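Local atomic coordinates of Exo beta-1,2-glucooligosaccharide sophorohydrolase (non-reducing end) (Parabacteroides distasonis ATCC 8503, PDB entry 5Z06), a protein that hydrolyses linear beta-1,2-glucan and beta-1,2-glucooligosaccharides as an exo-type enzyme, releasing sophorose from the non-reducing end. Residues A[18-26]-A[67-75]; A[178-189]-A[215-223]. All blocks are in the same frame, centred on the assembly; numbering follows the deposited sequence.

Contact 1 of 2, residues A[18-26]-A[67-75]; sequences GDYFYSQAK and YSEIQYCPV
Y22 and C73 meet where an antiparallel strand pair gives way to loop. The pair, 23-26 with 67-71, forms one edge of a five-stranded antiparallel sheet. Y22 is the centre of an inverse gamma turn just before the first strand. Its ring lies between two neighbours. C73 CB sits over the middle of one face, 3.6 Å from the centroid, and F21 CD2 covers the opposite face. The sulfur stands obliquely to the ring, with C73 SG 3.2 Å from Y22 CE2. The ring's hydroxyl points on to W658 and the A594 carbonyl. An alanine in place of Y22 would probably leave C73 and F21 without the ring that separates them and W658 NE1 without its hydroxyl partner.

Q24 is paired with E69 by two backbone hydrogen bonds. Its side chain runs out extended, CG anti to the backbone N (chi1 -175°). This brings Q24 OE1 to the edge of the Y67 ring, 3.7 Å from CE2, with amide and ring planes 84° apart. Q24 OE1 also lies beside the E69 carboxylate. That carboxylate takes a bond from Q71 NE2 and a salt bridge from R108. Y67 pairs with K26 through backbone bonds in both directions. The carbonyl of Q24 is gripped twice: E69 N comes in tilted from its plane, and S68 OG donates almost in line with the C=O, 2.7 Å from Q24 O.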
loop_
_atom_site.group_PDB
_atom_site.type_symbol
_atom_site.label_atom_id
_atom_site.label_comp_id
_atom_site.label_asym_id
_atom_site.label_seq_id
_atom_site.Cartn_x
_atom_site.Cartn_y
_atom_site.Cartn_z
ATOM N N GLY A 18 -14.214 -13.669 9.409
ATOM C CA GLY A 18 -15.098 -13.415 10.529
ATOM C C GLY A 18 -16.149 -12.382 10.232
ATOM O O GLY A 18 -17.312 -12.678 10.237
ATOM N N ASP A 19 -15.712 -11.161 9.987
ATOM C CA ASP A 19 -16.594 -10.049 9.737
ATOM C C ASP A 19 -15.936 -9.034 8.810
ATOM O O ASP A 19 -14.733 -9.061 8.609
ATOM C CB ASP A 19 -16.966 -9.383 11.063
ATOM C CG ASP A 19 -15.748 -8.915 11.860
ATOM O OD1 ASP A 19 -15.119 -7.891 11.532
ATOM O OD2 ASP A 19 -15.424 -9.568 12.854
ATOM N N TYR A 20 -16.752 -8.130 8.278
ATOM C CA TYR A 20 -16.350 -7.274 7.190
ATOM C C TYR A 20 -16.338 -5.824 7.647
ATOM O O TYR A 20 -17.372 -5.237 8.000
ATOM C CB TYR A 20 -17.254 -7.445 5.971
ATOM C CG TYR A 20 -16.709 -6.684 4.785
ATOM C CD1 TYR A 20 -15.403 -6.917 4.338
ATOM C CD2 TYR A 20 -17.457 -5.693 4.142
ATOM C CE1 TYR A 20 -14.870 -6.203 3.279
ATOM C CE2 TYR A 20 -16.923 -4.994 3.064
ATOM C CZ TYR A 20 -15.618 -5.256 2.650
ATOM O OH TYR A 20 -15.020 -4.586 1.618
ATOM N N PHE A 21 -15.148 -5.253 7.633
ATOM C CA PHE A 21 -14.940 -3.978 8.218
ATOM C C PHE A 21 -15.865 -2.968 7.583
ATOM O O PHE A 21 -16.509 -2.218 8.283
ATOM C CB PHE A 21 -13.475 -3.509 8.103
ATOM C CG PHE A 21 -13.308 -2.125 8.599
ATOM C CD1 PHE A 21 -13.112 -1.890 9.934
ATOM C CD2 PHE A 21 -13.470 -1.057 7.748
ATOM C CE1 PHE A 21 -13.029 -0.602 10.422
ATOM C CE2 PHE A 21 -13.399 0.238 8.228
ATOM C CZ PHE A 21 -13.169 0.466 9.565
ATOM N N TYR A 22 -15.949 -2.992 6.263
ATOM C CA TYR A 22 -16.716 -2.002 5.511
ATOM C C TYR A 22 -18.171 -2.411 5.371
ATOM O O TYR A 22 -18.706 -2.485 4.269
ATOM C CB TYR A 22 -16.105 -1.833 4.136
ATOM C CG TYR A 22 -14.730 -1.243 4.186
ATOM C CD1 TYR A 22 -14.547 0.112 4.411
ATOM C CD2 TYR A 22 -13.611 -2.039 4.023
ATOM C CE1 TYR A 22 -13.277 0.663 4.453
ATOM C CE2 TYR A 22 -12.347 -1.495 4.075
ATOM C CZ TYR A 22 -12.189 -0.153 4.268
ATOM O OH TYR A 22 -10.922 0.331 4.298
ATOM N N SER A 23 -18.796 -2.688 6.500
ATOM C CA SER A 23 -20.202 -2.966 6.543
ATOM C C SER A 23 -20.725 -2.520 7.877
ATOM O O SER A 23 -19.981 -2.283 8.830
ATOM C CB SER A 23 -20.490 -4.448 6.355
ATOM O OG SER A 23 -19.941 -5.195 7.410
ATOM N N GLN A 24 -22.027 -2.404 7.928
ATOM C CA GLN A 24 -22.696 -2.072 9.149
ATOM C C GLN A 24 -23.868 -3.035 9.227
ATOM O O GLN A 24 -24.420 -3.445 8.206
ATOM C CB GLN A 24 -23.120 -0.612 9.129
ATOM C CG GLN A 24 -23.735 -0.111 10.428
ATOM C CD GLN A 24 -24.164 1.358 10.367
ATOM O OE1 GLN A 24 -24.150 1.995 9.299
ATOM N NE2 GLN A 24 -24.554 1.900 11.522
ATOM N N ALA A 25 -24.210 -3.429 10.437
ATOM C CA ALA A 25 -25.412 -4.202 10.667
ATOM C C ALA A 25 -25.890 -3.872 12.064
ATOM O O ALA A 25 -25.132 -3.934 13.027
ATOM C CB ALA A 25 -25.161 -5.682 10.488
ATOM N N LYS A 26 -27.134 -3.445 12.153
ATOM C CA LYS A 26 -27.687 -3.017 13.413
ATOM C C LYS A 26 -29.153 -3.304 13.384
ATOM O O LYS A 26 -29.727 -3.539 12.325
ATOM C CB LYS A 26 -27.418 -1.535 13.683
ATOM C CG LYS A 26 -27.834 -0.591 12.573
ATOM C CD LYS A 26 -27.265 0.824 12.746
ATOM C CE LYS A 26 -28.084 1.701 13.680
ATOM N NZ LYS A 26 -28.318 3.053 13.099
ATOM N N TYR A 67 -30.992 -2.704 10.017
ATOM C CA TYR A 67 -30.322 -1.981 8.966
ATOM C C TYR A 67 -28.992 -2.668 8.697
ATOM O O TYR A 67 -28.286 -3.080 9.631
ATOM C CB TYR A 67 -30.082 -0.545 9.393
ATOM C CG TYR A 67 -29.352 0.243 8.339
ATOM C CD1 TYR A 67 -30.011 0.673 7.192
ATOM C CD2 TYR A 67 -27.987 0.528 8.472
ATOM C CE1 TYR A 67 -29.334 1.373 6.213
ATOM C CE2 TYR A 67 -27.302 1.230 7.501
ATOM C CZ TYR A 67 -27.971 1.648 6.383
ATOM O OH TYR A 67 -27.295 2.340 5.435
ATOM N N SER A 68 -28.660 -2.793 7.429
ATOM C CA SER A 68 -27.334 -3.175 7.058
ATOM C C SER A 68 -26.885 -2.342 5.898
ATOM O O SER A 68 -27.698 -1.904 5.101
ATOM C CB SER A 68 -27.276 -4.634 6.666
ATOM O OG SER A 68 -25.932 -5.004 6.542
ATOM N N GLU A 69 -25.580 -2.113 5.816
ATOM C CA GLU A 69 -25.013 -1.566 4.602
ATOM C C GLU A 69 -23.646 -2.132 4.326
ATOM O O GLU A 69 -22.896 -2.455 5.256
ATOM C CB GLU A 69 -24.943 -0.050 4.667
ATOM C CG GLU A 69 -24.095 0.485 5.793
ATOM C CD GLU A 69 -23.935 1.989 5.716
ATOM O OE1 GLU A 69 -22.789 2.466 5.801
ATOM O OE2 GLU A 69 -24.959 2.696 5.559
ATOM N N ILE A 70 -23.340 -2.237 3.039
ATOM C CA ILE A 70 -22.061 -2.663 2.554
ATOM C C ILE A 70 -21.422 -1.411 1.973
ATOM O O ILE A 70 -21.898 -0.855 0.984
ATOM C CB ILE A 70 -22.208 -3.758 1.502
ATOM C CG1 ILE A 70 -22.883 -4.980 2.118
ATOM C CG2 ILE A 70 -20.847 -4.174 0.976
ATOM C CD1 ILE A 70 -24.368 -5.042 1.904
ATOM N N GLN A 71 -20.338 -0.993 2.599
ATOM C CA GLN A 71 -19.692 0.271 2.288
ATOM C C GLN A 71 -18.607 0.112 1.236
ATOM O O GLN A 71 -17.772 -0.818 1.294
ATOM C CB GLN A 71 -19.102 0.868 3.536
ATOM C CG GLN A 71 -20.130 1.207 4.595
ATOM C CD GLN A 71 -19.542 1.302 5.986
ATOM O OE1 GLN A 71 -18.361 1.055 6.186
ATOM N NE2 GLN A 71 -20.371 1.652 6.956
ATOM N N TYR A 72 -18.625 1.029 0.271
ATOM C CA TYR A 72 -17.544 1.117 -0.697
ATOM C C TYR A 72 -16.277 1.421 0.081
ATOM O O TYR A 72 -16.291 2.297 0.921
ATOM C CB TYR A 72 -17.773 2.231 -1.735
ATOM C CG TYR A 72 -16.550 2.444 -2.600
ATOM C CD1 TYR A 72 -16.196 1.514 -3.572
ATOM C CD2 TYR A 72 -15.738 3.554 -2.425
ATOM C CE1 TYR A 72 -15.084 1.691 -4.356
ATOM C CE2 TYR A 72 -14.609 3.745 -3.208
ATOM C CZ TYR A 72 -14.280 2.812 -4.168
ATOM O OH TYR A 72 -13.139 3.006 -4.929
ATOM N N CYS A 73 -15.219 0.676 -0.209
ATOM C CA CYS A 73 -13.916 0.809 0.483
ATOM C C CYS A 73 -13.047 1.713 -0.364
ATOM O O CYS A 73 -12.618 1.287 -1.422
ATOM C CB CYS A 73 -13.253 -0.586 0.633
ATOM S SG CYS A 73 -11.494 -0.559 1.092
ATOM N N PRO A 74 -12.853 2.981 0.037
ATOM C CA PRO A 74 -12.002 3.845 -0.794
ATOM C C PRO A 74 -10.575 3.357 -0.817
ATOM O O PRO A 74 -10.065 2.849 0.181
ATOM C CB PRO A 74 -12.088 5.212 -0.112
ATOM C CG PRO A 74 -12.525 4.898 1.275
ATOM C CD PRO A 74 -13.484 3.754 1.107
ATOM N N VAL A 75 -9.957 3.453 -1.978
ATOM C CA VAL A 75 -8.599 2.994 -2.124
ATOM C C VAL A 75 -7.870 4.106 -2.846
ATOM O O VAL A 75 -8.340 4.594 -3.892
ATOM C CB VAL A 75 -8.535 1.691 -2.923
ATOM C CG1 VAL A 75 -7.095 1.232 -3.065
ATOM C CG2 VAL A 75 -9.369 0.606 -2.258
HETATM O O HOH W 1 -16.189 -2.709 0.546
HETATM O O HOH W 2 -17.117 0.400 8.394
#

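Contact 2 of 2, residues A[178-189]-A[215-223]; sequences ELLPASLPSVSA and EDIKYYRIY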
loop_
_atom_site.group_PDB
_atom_site.type_symbol
_atom_site.label_atom_id
_atom_site.label_comp_id
_atom_site.label_asym_id
_atom_site.label_seq_id
_atom_site.Cartn_x
_atom_site.Cartn_y
_atom_site.Cartn_z
ATOM N N GLU A 178 -21.434 -4.788 -6.731
ATOM C CA GLU A 178 -20.668 -3.884 -7.559
ATOM C C GLU A 178 -21.548 -3.150 -8.557
ATOM O O GLU A 178 -22.643 -3.625 -8.928
ATOM C CB GLU A 178 -19.584 -4.659 -8.318
ATOM C CG GLU A 178 -20.111 -5.752 -9.224
ATOM C CD GLU A 178 -19.016 -6.616 -9.809
ATOM O OE1 GLU A 178 -17.818 -6.243 -9.753
ATOM O OE2 GLU A 178 -19.362 -7.681 -10.342
ATOM N N LEU A 179 -21.042 -1.999 -8.985
ATOM C CA LEU A 179 -21.628 -1.260 -10.073
ATOM C C LEU A 179 -20.966 -1.723 -11.354
ATOM O O LEU A 179 -19.741 -1.846 -11.406
ATOM C CB LEU A 179 -21.440 0.231 -9.868
ATOM C CG LEU A 179 -21.995 0.816 -8.582
ATOM C CD1 LEU A 179 -21.888 2.322 -8.620
ATOM C CD2 LEU A 179 -23.428 0.386 -8.348
ATOM N N LEU A 180 -21.783 -2.002 -12.367
ATOM C CA LEU A 180 -21.322 -2.470 -13.672
ATOM C C LEU A 180 -21.957 -1.618 -14.756
ATOM O O LEU A 180 -23.009 -1.020 -14.530
ATOM C CB LEU A 180 -21.723 -3.916 -13.910
ATOM C CG LEU A 180 -21.030 -4.981 -13.070
ATOM C CD1 LEU A 180 -21.656 -6.350 -13.305
ATOM C CD2 LEU A 180 -19.545 -5.048 -13.390
ATOM N N PRO A 181 -21.322 -1.560 -15.938
ATOM C CA PRO A 181 -21.916 -0.783 -17.009
ATOM C C PRO A 181 -23.082 -1.548 -17.634
ATOM O O PRO A 181 -23.162 -2.761 -17.488
ATOM C CB PRO A 181 -20.757 -0.592 -17.990
ATOM C CG PRO A 181 -19.864 -1.743 -17.745
ATOM C CD PRO A 181 -20.010 -2.115 -16.312
ATOM N N ALA A 182 -23.987 -0.826 -18.295
ATOM C CA ALA A 182 -25.121 -1.445 -18.993
ATOM C C ALA A 182 -24.623 -2.440 -20.027
ATOM O O ALA A 182 -25.077 -3.575 -20.084
ATOM C CB ALA A 182 -25.960 -0.378 -19.664
ATOM N N SER A 183 -23.665 -2.002 -20.832
ATOM C CA SER A 183 -22.969 -2.894 -21.763
ATOM C C SER A 183 -21.774 -3.508 -21.042
ATOM O O SER A 183 -20.793 -2.819 -20.771
ATOM C CB SER A 183 -22.490 -2.114 -22.997
ATOM O OG SER A 183 -21.874 -2.979 -23.932
ATOM N N LEU A 184 -21.858 -4.798 -20.732
ATOM C CA LEU A 184 -20.741 -5.489 -20.122
ATOM C C LEU A 184 -19.590 -5.524 -21.112
ATOM O O LEU A 184 -19.806 -5.847 -22.277
ATOM C CB LEU A 184 -21.118 -6.916 -19.739
ATOM C CG LEU A 184 -22.220 -7.042 -18.688
ATOM C CD1 LEU A 184 -22.509 -8.514 -18.425
ATOM C CD2 LEU A 184 -21.873 -6.300 -17.406
ATOM N N PRO A 185 -18.364 -5.182 -20.661
ATOM C CA PRO A 185 -17.192 -5.387 -21.523
ATOM C C PRO A 185 -17.167 -6.824 -22.032
ATOM O O PRO A 185 -17.458 -7.742 -21.269
ATOM C CB PRO A 185 -16.000 -5.137 -20.591
ATOM C CG PRO A 185 -16.536 -4.329 -19.473
ATOM C CD PRO A 185 -18.002 -4.628 -19.345
ATOM N N SER A 186 -16.881 -7.014 -23.310
ATOM C CA SER A 186 -16.718 -8.359 -23.834
ATOM C C SER A 186 -15.307 -8.520 -24.368
ATOM O O SER A 186 -14.514 -7.568 -24.420
ATOM C CB SER A 186 -17.780 -8.674 -24.895
ATOM O OG SER A 186 -17.753 -7.698 -25.908
ATOM N N VAL A 187 -14.989 -9.761 -24.700
ATOM C CA VAL A 187 -13.697 -10.123 -25.250
ATOM C C VAL A 187 -13.989 -10.911 -26.527
ATOM O O VAL A 187 -14.951 -11.686 -26.564
ATOM C CB VAL A 187 -12.874 -10.946 -24.227
ATOM C CG1 VAL A 187 -12.793 -10.209 -22.898
ATOM C CG2 VAL A 187 -13.450 -12.342 -24.003
ATOM N N SER A 188 -13.183 -10.711 -27.568
ATOM C CA SER A 188 -13.341 -11.499 -28.802
ATOM C C SER A 188 -13.021 -12.986 -28.531
ATOM O O SER A 188 -13.791 -13.867 -28.941
ATOM C CB SER A 188 -12.502 -10.921 -29.953
ATOM O OG SER A 188 -11.199 -10.579 -29.521
ATOM N N ALA A 189 -11.915 -13.242 -27.814
ATOM C CA ALA A 189 -11.501 -14.596 -27.392
ATOM C C ALA A 189 -11.089 -14.607 -25.918
ATOM O O ALA A 189 -10.425 -13.684 -25.445
ATOM C CB ALA A 189 -10.350 -15.085 -28.254
ATOM N N GLU A 215 -7.157 -7.951 -23.570
ATOM C CA GLU A 215 -8.596 -8.233 -23.538
ATOM C C GLU A 215 -9.250 -7.910 -22.171
ATOM O O GLU A 215 -8.710 -8.243 -21.117
ATOM C CB GLU A 215 -8.849 -9.696 -23.917
ATOM C CG GLU A 215 -8.624 -10.040 -25.391
ATOM C CD GLU A 215 -9.740 -9.535 -26.310
ATOM O OE1 GLU A 215 -10.581 -10.349 -26.743
ATOM O OE2 GLU A 215 -9.786 -8.324 -26.604
ATOM N N ASP A 216 -10.431 -7.298 -22.202
ATOM C CA ASP A 216 -11.036 -6.707 -21.011
ATOM C C ASP A 216 -11.831 -7.750 -20.189
ATOM O O ASP A 216 -13.066 -7.753 -20.135
ATOM C CB ASP A 216 -11.875 -5.487 -21.395
ATOM C CG ASP A 216 -12.141 -4.576 -20.222
ATOM O OD1 ASP A 216 -11.628 -4.835 -19.116
ATOM O OD2 ASP A 216 -12.879 -3.594 -20.377
ATOM N N ILE A 217 -11.082 -8.638 -19.546
ATOM C CA ILE A 217 -11.652 -9.681 -18.705
ATOM C C ILE A 217 -12.002 -9.148 -17.313
ATOM O O ILE A 217 -11.486 -8.105 -16.865
ATOM C CB ILE A 217 -10.730 -10.914 -18.600
ATOM C CG1 ILE A 217 -9.403 -10.591 -17.915
ATOM C CG2 ILE A 217 -10.470 -11.500 -19.982
ATOM C CD1 ILE A 217 -8.835 -11.770 -17.173
ATOM N N LYS A 218 -12.873 -9.885 -16.629
ATOM C CA LYS A 218 -13.361 -9.457 -15.318
ATOM C C LYS A 218 -12.315 -9.790 -14.247
ATOM O O LYS A 218 -11.917 -8.947 -13.452
ATOM C CB LYS A 218 -14.697 -10.129 -15.008
ATOM C CG LYS A 218 -15.472 -9.488 -13.871
ATOM C CD LYS A 218 -16.665 -10.344 -13.479
ATOM C CE LYS A 218 -17.441 -9.760 -12.316
ATOM N NZ LYS A 218 -18.125 -8.503 -12.671
ATOM N N TYR A 219 -11.894 -11.040 -14.238
ATOM C CA TYR A 219 -10.925 -11.505 -13.276
ATOM C C TYR A 219 -10.390 -12.829 -13.714
ATOM O O TYR A 219 -10.905 -13.443 -14.647
ATOM C CB TYR A 219 -11.506 -11.598 -11.855
ATOM C CG TYR A 219 -12.906 -12.189 -11.664
ATOM C CD1 TYR A 219 -13.205 -13.507 -12.011
ATOM C CD2 TYR A 219 -13.901 -11.448 -11.022
ATOM C CE1 TYR A 219 -14.468 -14.037 -11.789
ATOM C CE2 TYR A 219 -15.159 -11.971 -10.793
ATOM C CZ TYR A 219 -15.437 -13.264 -11.172
ATOM O OH TYR A 219 -16.684 -13.770 -10.927
ATOM N N TYR A 220 -9.320 -13.234 -13.063
ATOM C CA TYR A 220 -8.815 -14.583 -13.180
ATOM C C TYR A 220 -9.405 -15.374 -12.031
ATOM O O TYR A 220 -9.495 -14.860 -10.922
ATOM C CB TYR A 220 -7.300 -14.578 -13.106
ATOM C CG TYR A 220 -6.678 -13.870 -14.273
ATOM C CD1 TYR A 220 -6.523 -14.523 -15.497
ATOM C CD2 TYR A 220 -6.258 -12.546 -14.163
ATOM C CE1 TYR A 220 -5.952 -13.877 -16.581
ATOM C CE2 TYR A 220 -5.687 -11.885 -15.237
ATOM C CZ TYR A 220 -5.528 -12.550 -16.444
ATOM O OH TYR A 220 -4.959 -11.877 -17.502
ATOM N N ARG A 221 -9.845 -16.592 -12.303
ATOM C CA ARG A 221 -10.280 -17.488 -11.262
ATOM C C ARG A 221 -9.157 -18.453 -11.058
ATOM O O ARG A 221 -8.671 -19.043 -12.038
ATOM C CB ARG A 221 -11.527 -18.266 -11.677
ATOM C CG ARG A 221 -12.783 -17.867 -10.932
ATOM C CD ARG A 221 -13.985 -18.690 -11.375
ATOM N NE ARG A 221 -15.206 -17.887 -11.289
ATOM C CZ ARG A 221 -16.261 -17.982 -12.104
ATOM N NH1 ARG A 221 -16.290 -18.865 -13.110
ATOM N NH2 ARG A 221 -17.307 -17.173 -11.911
ATOM N N ILE A 222 -8.785 -18.661 -9.792
ATOM C CA ILE A 222 -7.718 -19.594 -9.460
ATOM C C ILE A 222 -8.345 -20.842 -8.849
ATOM O O ILE A 222 -9.180 -20.740 -7.945
ATOM C CB ILE A 222 -6.667 -18.993 -8.492
ATOM C CG1 ILE A 222 -5.986 -17.772 -9.130
ATOM C CG2 ILE A 222 -5.614 -20.039 -8.108
ATOM C CD1 ILE A 222 -6.694 -16.466 -8.872
ATOM N N TYR A 223 -7.910 -21.995 -9.358
ATOM C CA TYR A 223 -8.354 -23.319 -8.888
ATOM C C TYR A 223 -7.210 -24.052 -8.236
ATOM O O TYR A 223 -6.087 -24.002 -8.702
ATOM C CB TYR A 223 -8.878 -24.176 -10.045
ATOM C CG TYR A 223 -10.166 -23.651 -10.614
ATOM C CD1 TYR A 223 -10.146 -22.667 -11.595
ATOM C CD2 TYR A 223 -11.405 -24.106 -10.147
ATOM C CE1 TYR A 223 -11.316 -22.154 -12.111
ATOM C CE2 TYR A 223 -12.587 -23.602 -10.663
ATOM C CZ TYR A 223 -12.533 -22.626 -11.649
ATOM O OH TYR A 223 -13.685 -22.102 -12.168
HETATM O O HOH W 3 -15.384 -9.169 -20.466
#
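K218 reaches E178 and closes the one salt bridge between these segments, with K218 NZ 2.8 Å from E178 OE2. The two side chains come from opposite directions. The ammonium meets the syn side of the carboxylate oxygen, 33° out of the carboxylate plane. The K218 chain leaves the backbone with CG anti to N (chi1 -164°) and stays extended until a bend at its last torsion. L180 crosses it at about a right angle and brings CD2 to 3.8 Å from K218 NZ. Both charged residues are buried, so their pairing probably offsets the cost of burying each charge. E178 OE1 also has a long, weak ion pair with R238.

The other direct hydrogen bonds gather at E215, near the surface. Its chain bends at chi2, and OE1 turns to the backbone of 188-189. S188 OG donates to E215 OE1 at 2.9 Å from above the carboxylate plane. S188 N and A189 N add weak bonds to the same oxygen. Away from E215, one water donates to both P185 O and D216 O and so bridges the two backbones.

Van der Waals contacts lie between these two ends. The apolar pair is V187 CG1 with I217 CG2, 3.9 Å apart. V187 CG1 also lies near the carbonyl of D216. The ring carbon P185 CB rests 3.5 Å from the carboxylate oxygen D216 OD2, which forms a salt bridge with R82.

No strand pairing joins the segments. The end of strand 169-180 and the loop after it pack against the approach to strand 219-225. D216 centres an inverse gamma turn there, and K218 and Y219 both face V262 in a classic beta bulge, where the chain enters a four-stranded antiparallel sheet.

How the contacts relate
Both contacts are partly buried, but contact 1 is the more enclosed and buries more surface. They share no strand. Contact 1 pairs neighbours of one sheet, 23-28 with 65-71, so regular backbone bonding sets its frame. Contact 2 joins the ends of 169-180 and 219-225, from two different sheets, and side chains and a water do most of the joining. Its buried end is ionic; its other end is more exposed, with one serine hydroxyl bond and two weak backbone bonds to a single carboxylate oxygen. Aromatic and sulfur packing marks contact 1; contact 2 has aliphatic packing instead. The two follow one another along the chain without touching, their nearest atoms about 8 Å apart.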